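Predicted transcriptional regulator (Oenococcus oeni, PDB 3BY6) probably binds DNA and regulates transcription as a member of the GntR family of bacterial winged-helix regulators. Local coordinates at residues K63-I68 against T73-N78; D18-E23 against K57-Q62. All coordinates share one frame; numbering follows the deposited sequence.

Interaction 1 of 2, residues K63-I68 against T73-N78; sequences KVIRTI and TFITGN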
ATOM      1  N   LYS D  63      -6.033  10.616 -19.819  1.00 46.19           N
ATOM      2  CA  LYS D  63      -6.333   9.992 -21.112  1.00 46.27           C
ATOM      3  C   LYS D  63      -6.725   8.502 -21.028  1.00 45.36           C
ATOM      4  O   LYS D  63      -6.414   7.719 -21.930  1.00 45.33           O
ATOM      5  CB  LYS D  63      -5.126  10.174 -22.069  1.00 46.52           C
ATOM      6  CG  LYS D  63      -4.610  11.604 -22.235  1.00 47.28           C
ATOM      7  CD  LYS D  63      -5.756  12.573 -22.512  1.00 50.88           C
ATOM      8  CE  LYS D  63      -5.322  13.849 -23.270  1.00 52.70           C
ATOM      9  NZ  LYS D  63      -3.952  14.350 -22.947  1.00 54.54           N
ATOM     10  N   VAL D  64      -7.389   8.104 -19.943  1.00 45.04           N
ATOM     11  CA  VAL D  64      -7.849   6.716 -19.774  1.00 44.25           C
ATOM     12  C   VAL D  64      -9.240   6.548 -20.396  1.00 44.88           C
ATOM     13  O   VAL D  64      -9.579   5.474 -20.865  1.00 43.61           O
ATOM     14  CB  VAL D  64      -7.825   6.277 -18.289  1.00 44.05           C
ATOM     15  CG1 VAL D  64      -8.307   4.861 -18.151  1.00 42.65           C
ATOM     16  CG2 VAL D  64      -6.405   6.392 -17.699  1.00 42.01           C
ATOM     17  N   ILE D  65     -10.028   7.619 -20.391  1.00 46.12           N
ATOM     18  CA  ILE D  65     -11.347   7.628 -21.004  1.00 47.98           C
ATOM     19  C   ILE D  65     -11.544   8.972 -21.702  1.00 49.81           C
ATOM     20  O   ILE D  65     -10.885   9.939 -21.359  1.00 49.27           O
ATOM     21  CB  ILE D  65     -12.536   7.387 -19.984  1.00 47.56           C
ATOM     22  CG1 ILE D  65     -12.861   8.666 -19.198  1.00 47.61           C
ATOM     23  CG2 ILE D  65     -12.261   6.182 -19.079  1.00 46.85           C
ATOM     24  CD1 ILE D  65     -13.924   8.499 -18.119  1.00 47.87           C
ATOM     25  N   ARG D  66     -12.503   8.996 -22.629  1.00 52.92           N
ATOM     26  CA  ARG D  66     -12.786  10.103 -23.558  1.00 55.99           C
ATOM     27  C   ARG D  66     -14.312  10.318 -23.540  1.00 57.20           C
ATOM     28  O   ARG D  66     -15.071   9.368 -23.679  1.00 57.08           O
ATOM     29  CB  ARG D  66     -12.313   9.704 -24.978  1.00 55.54           C
ATOM     30  CG  ARG D  66     -11.762  10.855 -25.842  1.00 58.76           C
ATOM     31  CD  ARG D  66     -11.428  10.432 -27.356  1.00 59.34           C
ATOM     32  NE  ARG D  66     -10.587   9.209 -27.496  1.00 62.91           N
ATOM     33  CZ  ARG D  66      -9.255   9.168 -27.692  1.00 61.26           C
ATOM     34  NH1 ARG D  66      -8.544  10.285 -27.785  1.00 61.48           N
ATOM     35  NH2 ARG D  66      -8.626   7.989 -27.807  1.00 58.51           N
ATOM     36  N   THR D  67     -14.753  11.554 -23.321  1.00 60.03           N
ATOM     37  CA  THR D  67     -16.180  11.900 -23.378  1.00 61.95           C
ATOM     38  C   THR D  67     -16.508  12.622 -24.679  1.00 63.58           C
ATOM     39  O   THR D  67     -16.240  13.824 -24.802  1.00 63.91           O
ATOM     40  CB  THR D  67     -16.617  12.774 -22.180  1.00 62.13           C
ATOM     41  OG1 THR D  67     -17.608  12.069 -21.410  1.00 62.96           O
ATOM     42  CG2 THR D  67     -17.242  14.088 -22.653  1.00 62.83           C
ATOM     43  N   ILE D  68     -17.101  11.898 -25.634  1.00 65.29           N
ATOM     44  CA  ILE D  68     -17.354  12.437 -26.972  1.00 66.89           C
ATOM     45  C   ILE D  68     -18.823  12.939 -27.097  1.00 67.79           C
ATOM     46  O   ILE D  68     -19.758  12.119 -27.128  1.00 68.50           O
ATOM     47  CB  ILE D  68     -16.916  11.410 -28.080  1.00 67.14           C
ATOM     48  CG1 ILE D  68     -16.202  12.141 -29.250  1.00 68.16           C
ATOM     49  CG2 ILE D  68     -18.070  10.524 -28.540  1.00 66.26           C
ATOM     50  CD1 ILE D  68     -14.817  12.826 -28.881  1.00 67.75           C
ATOM     51  N   THR D  73     -19.294   8.308 -22.979  1.00 49.37           N
ATOM     52  CA  THR D  73     -17.963   8.252 -22.387  1.00 47.17           C
ATOM     53  C   THR D  73     -17.466   6.863 -22.672  1.00 45.12           C
ATOM     54  O   THR D  73     -18.190   5.867 -22.462  1.00 43.41           O
ATOM     55  CB  THR D  73     -17.998   8.422 -20.853  1.00 47.16           C
ATOM     56  OG1 THR D  73     -18.646   9.657 -20.537  1.00 48.47           O
ATOM     57  CG2 THR D  73     -16.589   8.398 -20.240  1.00 47.12           C
ATOM     58  N   PHE D  74     -16.217   6.811 -23.129  1.00 43.02           N
ATOM     59  CA  PHE D  74     -15.648   5.595 -23.705  1.00 41.54           C
ATOM     60  C   PHE D  74     -14.265   5.423 -23.162  1.00 39.49           C
ATOM     61  O   PHE D  74     -13.572   6.391 -22.945  1.00 39.02           O
ATOM     62  CB  PHE D  74     -15.554   5.725 -25.246  1.00 41.89           C
ATOM     63  CG  PHE D  74     -16.874   5.768 -25.931  1.00 41.22           C
ATOM     64  CD1 PHE D  74     -17.474   4.617 -26.357  1.00 40.44           C
ATOM     65  CD2 PHE D  74     -17.524   6.973 -26.137  1.00 43.20           C
ATOM     66  CE1 PHE D  74     -18.690   4.656 -26.989  1.00 39.94           C
ATOM     67  CE2 PHE D  74     -18.747   7.010 -26.756  1.00 41.38           C
ATOM     68  CZ  PHE D  74     -19.324   5.851 -27.181  1.00 41.03           C
ATOM     69  N   ILE D  75     -13.864   4.181 -22.949  1.00 38.09           N
ATOM     70  CA  ILE D  75     -12.458   3.858 -22.705  1.00 36.31           C
ATOM     71  C   ILE D  75     -11.633   4.346 -23.910  1.00 35.88           C
ATOM     72  O   ILE D  75     -12.076   4.227 -25.044  1.00 35.21           O
ATOM     73  CB  ILE D  75     -12.238   2.348 -22.499  1.00 36.13           C
ATOM     74  CG1 ILE D  75     -13.181   1.799 -21.399  1.00 35.74           C
ATOM     75  CG2 ILE D  75     -10.772   2.051 -22.169  1.00 31.23           C
ATOM     76  CD1 ILE D  75     -13.300   2.702 -20.121  1.00 38.20           C
ATOM     77  N   THR D  76     -10.458   4.927 -23.637  1.00 35.29           N
ATOM     78  CA  THR D  76      -9.489   5.322 -24.665  1.00 34.61           C
ATOM     79  C   THR D  76      -9.231   4.188 -25.692  1.00 34.33           C
ATOM     80  O   THR D  76      -9.403   2.998 -25.405  1.00 34.15           O
ATOM     81  CB  THR D  76      -8.141   5.764 -23.984  1.00 34.64           C
ATOM     82  OG1 THR D  76      -7.262   6.381 -24.961  1.00 33.47           O
ATOM     83  CG2 THR D  76      -7.469   4.563 -23.299  1.00 34.41           C
ATOM     84  N   GLY D  77      -8.846   4.567 -26.898  1.00 34.46           N
ATOM     85  CA  GLY D  77      -8.237   3.646 -27.850  1.00 34.40           C
ATOM     86  C   GLY D  77      -6.805   3.322 -27.490  1.00 34.35           C
ATOM     87  O   GLY D  77      -6.264   2.319 -27.945  1.00 35.03           O
ATOM     88  N   ASN D  78      -6.213   4.152 -26.635  1.00 34.91           N
ATOM     89  CA  ASN D  78      -4.802   4.019 -26.204  1.00 35.36           C
ATOM     90  C   ASN D  78      -4.580   3.171 -24.966  1.00 35.41           C
ATOM     91  O   ASN D  78      -3.897   3.576 -24.004  1.00 36.77           O
ATOM     92  CB  ASN D  78      -4.195   5.414 -25.984  1.00 34.54           C
ATOM     93  CG  ASN D  78      -4.373   6.329 -27.182  1.00 37.24           C
ATOM     94  OD1 ASN D  78      -4.122   5.926 -28.338  1.00 35.02           O
ATOM     95  ND2 ASN D  78      -4.803   7.584 -26.920  1.00 37.57           N
TER

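Interaction 2 of 2, residues D18-E23 against K57-Q62; sequences DRIKNE and KELEAQ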
ATOM      1  N   ASP D  18      -8.760   4.656  -9.709  1.00 40.90           N
ATOM      2  CA  ASP D  18      -7.830   3.516  -9.634  1.00 40.49           C
ATOM      3  C   ASP D  18      -8.519   2.274 -10.123  1.00 40.57           C
ATOM      4  O   ASP D  18      -7.916   1.406 -10.788  1.00 39.24           O
ATOM      5  CB  ASP D  18      -7.387   3.187  -8.200  1.00 41.36           C
ATOM      6  CG  ASP D  18      -6.534   4.280  -7.520  1.00 41.64           C
ATOM      7  OD1 ASP D  18      -5.991   5.193  -8.167  1.00 40.92           O
ATOM      8  OD2 ASP D  18      -6.430   4.192  -6.275  1.00 43.55           O
ATOM      9  N   ARG D  19      -9.785   2.122  -9.728  1.00 40.89           N
ATOM     10  CA  ARG D  19     -10.496   0.871 -10.027  1.00 41.10           C
ATOM     11  C   ARG D  19     -10.651   0.742 -11.532  1.00 39.62           C
ATOM     12  O   ARG D  19     -10.401  -0.326 -12.114  1.00 39.34           O
ATOM     13  CB  ARG D  19     -11.878   0.816  -9.361  1.00 40.78           C
ATOM     14  CG  ARG D  19     -12.690  -0.411  -9.726  1.00 41.58           C
ATOM     15  CD  ARG D  19     -14.119  -0.295  -9.147  1.00 45.09           C
ATOM     16  NE  ARG D  19     -14.864  -1.561  -9.092  1.00 49.06           N
ATOM     17  CZ  ARG D  19     -14.603  -2.576  -8.259  1.00 51.14           C
ATOM     18  NH1 ARG D  19     -13.571  -2.529  -7.414  1.00 53.66           N
ATOM     19  NH2 ARG D  19     -15.364  -3.668  -8.284  1.00 50.70           N
ATOM     20  N   ILE D  20     -11.074   1.824 -12.157  1.00 38.39           N
ATOM     21  CA  ILE D  20     -11.314   1.783 -13.608  1.00 38.90           C
ATOM     22  C   ILE D  20     -10.037   1.576 -14.441  1.00 39.37           C
ATOM     23  O   ILE D  20     -10.044   0.795 -15.414  1.00 38.32           O
ATOM     24  CB  ILE D  20     -12.140   3.011 -14.080  1.00 38.87           C
ATOM     25  CG1 ILE D  20     -13.622   2.804 -13.657  1.00 38.35           C
ATOM     26  CG2 ILE D  20     -12.016   3.197 -15.580  1.00 37.60           C
ATOM     27  CD1 ILE D  20     -14.473   4.066 -13.592  1.00 37.33           C
ATOM     28  N   LYS D  21      -8.942   2.234 -14.054  1.00 40.02           N
ATOM     29  CA  LYS D  21      -7.676   2.034 -14.765  1.00 41.10           C
ATOM     30  C   LYS D  21      -7.168   0.612 -14.661  1.00 41.64           C
ATOM     31  O   LYS D  21      -6.469   0.113 -15.545  1.00 41.64           O
ATOM     32  CB  LYS D  21      -6.598   2.949 -14.220  1.00 41.92           C
ATOM     33  CG  LYS D  21      -6.820   4.398 -14.544  1.00 44.40           C
ATOM     34  CD  LYS D  21      -5.926   5.317 -13.720  1.00 48.39           C
ATOM     35  CE  LYS D  21      -4.455   5.001 -13.858  1.00 49.39           C
ATOM     36  NZ  LYS D  21      -3.702   5.688 -12.764  1.00 50.93           N
ATOM     37  N   ASN D  22      -7.436  -0.035 -13.544  1.00 42.85           N
ATOM     38  CA  ASN D  22      -6.988  -1.410 -13.395  1.00 43.83           C
ATOM     39  C   ASN D  22      -7.806  -2.360 -14.282  1.00 44.57           C
ATOM     40  O   ASN D  22      -7.269  -3.327 -14.834  1.00 44.36           O
ATOM     41  CB  ASN D  22      -7.011  -1.846 -11.942  1.00 43.53           C
ATOM     42  CG  ASN D  22      -6.144  -3.084 -11.696  1.00 45.22           C
ATOM     43  OD1 ASN D  22      -6.646  -4.148 -11.304  1.00 45.06           O
ATOM     44  ND2 ASN D  22      -4.834  -2.950 -11.942  1.00 46.85           N
ATOM     45  N   GLU D  23      -9.103  -2.078 -14.408  1.00 45.21           N
ATOM     46  CA  GLU D  23      -9.973  -2.855 -15.288  1.00 46.20           C
ATOM     47  C   GLU D  23      -9.520  -2.722 -16.734  1.00 45.59           C
ATOM     48  O   GLU D  23      -9.528  -3.698 -17.483  1.00 44.48           O
ATOM     49  CB  GLU D  23     -11.428  -2.407 -15.153  1.00 46.08           C
ATOM     50  CG  GLU D  23     -12.018  -2.859 -13.830  1.00 48.33           C
ATOM     51  CD  GLU D  23     -13.463  -2.464 -13.637  1.00 48.74           C
ATOM     52  OE1 GLU D  23     -13.978  -1.606 -14.384  1.00 53.66           O
ATOM     53  OE2 GLU D  23     -14.076  -3.015 -12.705  1.00 53.44           O
ATOM     54  N   LYS D  57     -13.830  12.872 -14.749  1.00 45.68           N
ATOM     55  CA  LYS D  57     -13.049  14.037 -15.117  1.00 46.62           C
ATOM     56  C   LYS D  57     -11.519  13.793 -15.023  1.00 46.43           C
ATOM     57  O   LYS D  57     -10.761  14.231 -15.894  1.00 46.33           O
ATOM     58  CB  LYS D  57     -13.502  15.192 -14.232  1.00 46.59           C
ATOM     59  CG  LYS D  57     -12.777  16.505 -14.434  1.00 48.97           C
ATOM     60  CD  LYS D  57     -13.277  17.546 -13.423  1.00 48.94           C
ATOM     61  CE  LYS D  57     -12.542  18.878 -13.563  1.00 51.85           C
ATOM     62  NZ  LYS D  57     -11.086  18.710 -13.307  1.00 53.34           N
ATOM     63  N   GLU D  58     -11.089  13.075 -13.983  1.00 46.19           N
ATOM     64  CA  GLU D  58      -9.670  12.716 -13.767  1.00 45.76           C
ATOM     65  C   GLU D  58      -9.197  11.575 -14.687  1.00 45.57           C
ATOM     66  O   GLU D  58      -8.070  11.585 -15.199  1.00 45.72           O
ATOM     67  CB  GLU D  58      -9.454  12.331 -12.288  1.00 45.49           C
ATOM     68  CG  GLU D  58      -8.032  11.844 -11.902  1.00 46.71           C
ATOM     69  CD  GLU D  58      -6.939  12.894 -12.093  1.00 48.22           C
ATOM     70  OE1 GLU D  58      -7.257  14.094 -11.987  1.00 51.02           O
ATOM     71  OE2 GLU D  58      -5.764  12.531 -12.370  1.00 46.39           O
ATOM     72  N   LEU D  59     -10.014  10.544 -14.838  1.00 45.25           N
ATOM     73  CA  LEU D  59      -9.715   9.496 -15.807  1.00 45.30           C
ATOM     74  C   LEU D  59      -9.488  10.149 -17.190  1.00 45.47           C
ATOM     75  O   LEU D  59      -8.649   9.706 -17.947  1.00 44.45           O
ATOM     76  CB  LEU D  59     -10.875   8.481 -15.918  1.00 45.37           C
ATOM     77  CG  LEU D  59     -10.874   7.078 -15.265  1.00 44.13           C
ATOM     78  CD1 LEU D  59      -9.519   6.573 -14.801  1.00 41.10           C
ATOM     79  CD2 LEU D  59     -11.880   7.007 -14.178  1.00 39.41           C
ATOM     80  N   GLU D  60     -10.248  11.190 -17.504  1.00 45.87           N
ATOM     81  CA  GLU D  60     -10.106  11.847 -18.800  1.00 47.42           C
ATOM     82  C   GLU D  60      -8.789  12.649 -18.938  1.00 47.07           C
ATOM     83  O   GLU D  60      -8.117  12.570 -19.981  1.00 46.69           O
ATOM     84  CB  GLU D  60     -11.321  12.719 -19.090  1.00 47.56           C
ATOM     85  CG  GLU D  60     -11.337  13.195 -20.513  1.00 51.55           C
ATOM     86  CD  GLU D  60     -12.716  13.589 -20.989  1.00 56.21           C
ATOM     87  OE1 GLU D  60     -13.615  13.696 -20.115  1.00 58.48           O
ATOM     88  OE2 GLU D  60     -12.883  13.788 -22.226  1.00 57.29           O
ATOM     89  N   ALA D  61      -8.424  13.382 -17.877  1.00 47.13           N
ATOM     90  CA  ALA D  61      -7.121  14.072 -17.767  1.00 46.62           C
ATOM     91  C   ALA D  61      -5.932  13.132 -17.944  1.00 46.79           C
ATOM     92  O   ALA D  61      -4.894  13.514 -18.499  1.00 47.57           O
ATOM     93  CB  ALA D  61      -7.024  14.753 -16.441  1.00 46.78           C
ATOM     94  N   GLN D  62      -6.072  11.896 -17.463  1.00 46.68           N
ATOM     95  CA  GLN D  62      -5.025  10.877 -17.630  1.00 46.12           C
ATOM     96  C   GLN D  62      -5.157  10.117 -18.934  1.00 46.17           C
ATOM     97  O   GLN D  62      -4.486   9.102 -19.130  1.00 45.90           O
ATOM     98  CB  GLN D  62      -5.055   9.907 -16.450  1.00 46.59           C
ATOM     99  CG  GLN D  62      -4.889  10.597 -15.102  1.00 45.64           C
ATOM    100  CD  GLN D  62      -4.867   9.654 -13.955  1.00 44.48           C
ATOM    101  OE1 GLN D  62      -4.508   8.498 -14.093  1.00 46.70           O
ATOM    102  NE2 GLN D  62      -5.231  10.156 -12.774  1.00 43.77           N
TER

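Interaction 1 of 2, residues K63-I68 against T73-N78
I65 and T73 make the tightest apolar meeting between the two strands, with I65 CD1 only 3.4 Å from T73 CG2, less than usual van der Waals contact. The I65 torsion explains it: CG1 sits between the backbone N and the carbonyl carbon (chi1 79°), which sends the delta carbon obliquely across the threonine methyl. I65 CG2 turns instead to I75 CD1, and both isoleucines continue onto L35 of the neighbouring strand 34-35, while I65 also packs on Y56 and L59 of helix 49-61. R66 N donates to F74 O at 2.8 Å, and F74 N returns a bond to R66 O at 2.9 Å, defining an antiparallel hydrogen-bonded pair flanked by the non-hydrogen-bonded pairs I65-I75 and T67-T73. This is a beta hairpin placed directly after helix 49-61, the position of the wing in winged-helix proteins such as the GntR regulators. Toward the hairpin's connecting residues, T67 OG1 and T73 OG1 share a hydrogen bond of 2.8 Å. At the other end, beyond the strands, T76 N donates a hydrogen bond to V64 O at 3.0 Å, from well above the carbonyl plane (42° out of it). T76 OG1, anti to its own N (chi1 -170°), accepts from N78 N at 3.0 Å, an ST turn just before helix 79-103. With a valine here, N78 N would probably be left without its hydroxyl acceptor and the turn less firmly fixed. The solvent side is looser. R66 NH2 comes only to 3.5 Å from T76 OG1; G77 N, at the guanidinium edge, is another donor and offers it no acceptor. Exposed I68 brings F74 CE2 nothing closer than CG2, 4.0 Å away.

Interaction 2 of 2, residues D18-E23 against K57-Q62
Q62 OE1 receives K21 NZ in a weak hydrogen bond of 3.2 Å, the one polar link between the two segments, made by a glutamine that stands just past the end of helix 49-61. A bend at chi3 (56°) swings CE and NZ of the lysine round towards the amide oxygen, while CD, set before that bend, also passes close to it; the two side chains meet at about a right angle. On the far side of the amide, NE2 faces E58 OE2 one helical turn back; the modelled separation is too short to be trusted in detail, but its direction fits a bond that would set the rotation of the amide and leave OE1 turned to the lysine. Next to this bond, L59 divides its two methyls between neighbouring residues of helix 12-25. CD1 presses on K21 CG at 3.5 Å, closer than ordinary carbon contact, whereas CD2 lies 4.0 Å from I20 CD1 at normal packing distance. Both I20 and L59 are buried, and I20 crosses the leucine nearly perpendicularly. V17, one turn earlier on helix 12-25, touches E58, L59 and Q62, extending the same interface. The nearest CA atoms, those of K21 and L59, are 7.8 Å apart, and every contact across the join is between side chains. Such packing of the first helix against the C-terminal end of the probable recognition helix 49-61 is characteristic of the winged helix-turn-helix domain.

How the interactions relate
Interaction 2 comes nearer the centre of the chain and is side-chain contact between helices, against the backbone bonding within a hairpin of interaction 1, which lies farther out with V64, I65, I75 and T76 buried and R66, T67 and I68 exposed. Residues 57-62 lead directly into 63-68: a Schellman motif, with V64 N bonded to L59 O and K63 at positive phi, ends the helix and starts the wing. E60 OE2 also accepts from T67 N, while V64 packs on K21. The two contacts are centred about 9 Å apart, and their buried sides meet where V64 and I65 pack on L59.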